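Glycoside Hydrolase Family 43_12 (Metagenome, PDB 7JVH) is a family 43 (subfamily 12) glycoside hydrolase from the capybara gut metagenome that probably cleaves glycosidic bonds in plant-derived polysaccharides or oligosaccharides. Local coordinates at residues E487-Q495 with V547-G555. Sequence-based numbering, arbitrary orientation.
Sequences EKTVRPQRQ and VLSTNFAGG
Q493 N donates to F552 O at 3.0 Å, with 164° at the hydrogen, and this bond ties the loop that follows strand 482-489 to the short helix 550-553. F552 carries the apolar part: its CG stands anti to the backbone N (chi1 179°), which swings the ring back along 490-492 although the CB itself points away from that segment. P492 lies alongside it, with CB over one face at 4.0 Å from the ring centroid and 24° off the normal, a CH-pi contact. The V490 and F552 side chains cross at about a right angle, and V490 CG1 reaches F552 CZ at 3.6 Å and also packs on V547 CG2 at 3.9 Å. Cut back to an alanine, F552 would probably leave P492 CB and V490 CG1 without the ring they both touch and open a gap between them. The extended Q493 chain runs past G554, its CG 3.2 Å from G554 N, where the backbone leaves helical angles with positive phi. S549 accepts from F552 N through OG at 3.0 Å, an N-cap that fixes the helix start. The contact thus pins a loop of the six-stranded sheet to a one-turn helix between strands 536-544 and 560-566, within the concanavalin A-like C-terminal β-sandwich.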
# COMPACT_ATOMS: atom_id res chain seq x y z
N GLU A 487 0.75 21.47 -15.00
CA GLU A 487 0.13 20.59 -15.96
C GLU A 487 -0.73 19.56 -15.26
O GLU A 487 -0.40 19.09 -14.17
CB GLU A 487 1.19 19.87 -16.78
CG GLU A 487 1.81 20.72 -17.89
CD GLU A 487 3.08 20.11 -18.46
OE1 GLU A 487 3.69 19.24 -17.79
OE2 GLU A 487 3.46 20.51 -19.57
N LYS A 488 -1.85 19.22 -15.91
CA LYS A 488 -2.67 18.07 -15.52
C LYS A 488 -2.73 17.06 -16.68
O LYS A 488 -2.63 17.43 -17.86
CB LYS A 488 -4.07 18.52 -15.15
CG LYS A 488 -4.87 19.11 -16.30
CD LYS A 488 -6.27 19.46 -15.87
CE LYS A 488 -7.11 19.93 -17.03
NZ LYS A 488 -8.48 20.15 -16.51
N THR A 489 -2.90 15.79 -16.31
CA THR A 489 -3.28 14.73 -17.23
C THR A 489 -4.40 13.97 -16.54
O THR A 489 -4.22 13.51 -15.42
CB THR A 489 -2.11 13.78 -17.54
OG1 THR A 489 -1.02 14.54 -18.09
CG2 THR A 489 -2.52 12.71 -18.57
N VAL A 490 -5.54 13.84 -17.22
CA VAL A 490 -6.76 13.25 -16.69
C VAL A 490 -7.24 12.10 -17.58
O VAL A 490 -7.52 12.32 -18.76
CB VAL A 490 -7.87 14.32 -16.61
CG1 VAL A 490 -9.09 13.76 -15.87
CG2 VAL A 490 -7.36 15.60 -15.95
N ARG A 491 -7.34 10.89 -17.01
CA ARG A 491 -7.90 9.72 -17.71
C ARG A 491 -8.79 8.87 -16.81
O ARG A 491 -8.30 8.09 -15.99
CB ARG A 491 -6.80 8.81 -18.29
CG ARG A 491 -7.35 7.62 -19.11
CD ARG A 491 -6.27 6.66 -19.56
NE ARG A 491 -5.60 6.07 -18.43
CZ ARG A 491 -4.40 5.50 -18.43
NH1 ARG A 491 -3.68 5.40 -19.55
NH2 ARG A 491 -3.91 5.04 -17.26
N PRO A 492 -10.14 8.97 -16.93
CA PRO A 492 -11.03 8.07 -16.20
C PRO A 492 -10.88 6.60 -16.62
O PRO A 492 -10.47 6.32 -17.74
CB PRO A 492 -12.43 8.60 -16.54
CG PRO A 492 -12.27 9.43 -17.75
CD PRO A 492 -10.86 9.94 -17.77
N GLN A 493 -11.21 5.69 -15.69
CA GLN A 493 -11.14 4.24 -15.86
C GLN A 493 -11.26 3.70 -17.28
O GLN A 493 -10.34 3.03 -17.78
CB GLN A 493 -12.27 3.61 -15.05
CG GLN A 493 -11.85 3.24 -13.65
CD GLN A 493 -12.94 2.52 -12.91
OE1 GLN A 493 -12.88 1.30 -12.73
NE2 GLN A 493 -13.96 3.27 -12.49
N ARG A 494 -12.41 3.96 -17.91
CA ARG A 494 -12.85 3.28 -19.12
C ARG A 494 -12.36 3.92 -20.42
O ARG A 494 -12.63 3.40 -21.50
CB ARG A 494 -14.39 3.21 -19.11
CG ARG A 494 -14.94 2.35 -17.98
CD ARG A 494 -14.61 0.89 -18.26
NE ARG A 494 -15.11 -0.02 -17.23
CZ ARG A 494 -14.51 -0.23 -16.06
NH1 ARG A 494 -13.38 0.39 -15.74
NH2 ARG A 494 -15.05 -1.09 -15.18
N GLN A 495 -11.65 5.05 -20.32
CA GLN A 495 -11.25 5.86 -21.47
C GLN A 495 -9.80 5.53 -21.83
O GLN A 495 -8.96 5.34 -20.96
CB GLN A 495 -11.46 7.34 -21.15
CG GLN A 495 -10.96 8.36 -22.16
CD GLN A 495 -11.14 9.80 -21.65
OE1 GLN A 495 -12.19 10.12 -21.10
NE2 GLN A 495 -10.11 10.66 -21.80
N VAL A 547 -9.96 13.44 -9.55
CA VAL A 547 -9.04 12.97 -10.58
C VAL A 547 -7.98 11.96 -10.07
O VAL A 547 -7.55 11.07 -10.83
CB VAL A 547 -8.33 14.17 -11.29
CG1 VAL A 547 -7.16 13.70 -12.15
CG2 VAL A 547 -9.30 14.95 -12.17
N LEU A 548 -7.55 12.11 -8.81
CA LEU A 548 -6.53 11.24 -8.21
C LEU A 548 -7.11 10.14 -7.32
O LEU A 548 -6.38 9.44 -6.59
CB LEU A 548 -5.52 12.08 -7.41
CG LEU A 548 -4.88 13.23 -8.20
CD1 LEU A 548 -3.85 13.98 -7.36
CD2 LEU A 548 -4.25 12.70 -9.48
N SER A 549 -8.44 9.96 -7.39
CA SER A 549 -9.11 8.90 -6.67
C SER A 549 -9.11 7.58 -7.45
O SER A 549 -9.16 7.54 -8.70
CB SER A 549 -10.56 9.29 -6.39
OG SER A 549 -11.34 9.33 -7.58
N THR A 550 -9.04 6.48 -6.68
CA THR A 550 -9.38 5.15 -7.13
C THR A 550 -10.72 5.14 -7.86
O THR A 550 -10.86 4.50 -8.90
CB THR A 550 -9.38 4.20 -5.94
OG1 THR A 550 -8.01 3.95 -5.57
CG2 THR A 550 -10.09 2.89 -6.27
N ASN A 551 -11.70 5.85 -7.30
CA ASN A 551 -13.06 5.91 -7.85
C ASN A 551 -13.08 6.36 -9.30
O ASN A 551 -13.85 5.83 -10.08
CB ASN A 551 -13.95 6.85 -7.03
CG ASN A 551 -13.96 6.49 -5.55
OD1 ASN A 551 -12.97 6.71 -4.83
ND2 ASN A 551 -15.07 5.93 -5.09
N PHE A 552 -12.23 7.34 -9.63
CA PHE A 552 -12.21 7.96 -10.95
C PHE A 552 -11.30 7.22 -11.95
O PHE A 552 -11.69 6.99 -13.08
CB PHE A 552 -11.82 9.44 -10.81
CG PHE A 552 -11.75 10.17 -12.12
CD1 PHE A 552 -12.89 10.75 -12.67
CD2 PHE A 552 -10.56 10.31 -12.78
CE1 PHE A 552 -12.82 11.42 -13.88
CE2 PHE A 552 -10.48 11.00 -13.99
CZ PHE A 552 -11.61 11.56 -14.53
N ALA A 553 -10.09 6.84 -11.50
CA ALA A 553 -9.06 6.26 -12.33
C ALA A 553 -9.00 4.73 -12.29
O ALA A 553 -8.24 4.11 -13.03
CB ALA A 553 -7.72 6.79 -11.88
N GLY A 554 -9.78 4.13 -11.39
CA GLY A 554 -9.72 2.69 -11.17
C GLY A 554 -8.41 2.33 -10.52
O GLY A 554 -7.62 3.20 -10.20
N GLY A 555 -8.19 1.04 -10.31
CA GLY A 555 -6.95 0.54 -9.76
C GLY A 555 -7.08 0.06 -8.35
O GLY A 555 -8.18 -0.06 -7.81
O HOH W 1 -9.99 -0.45 -11.85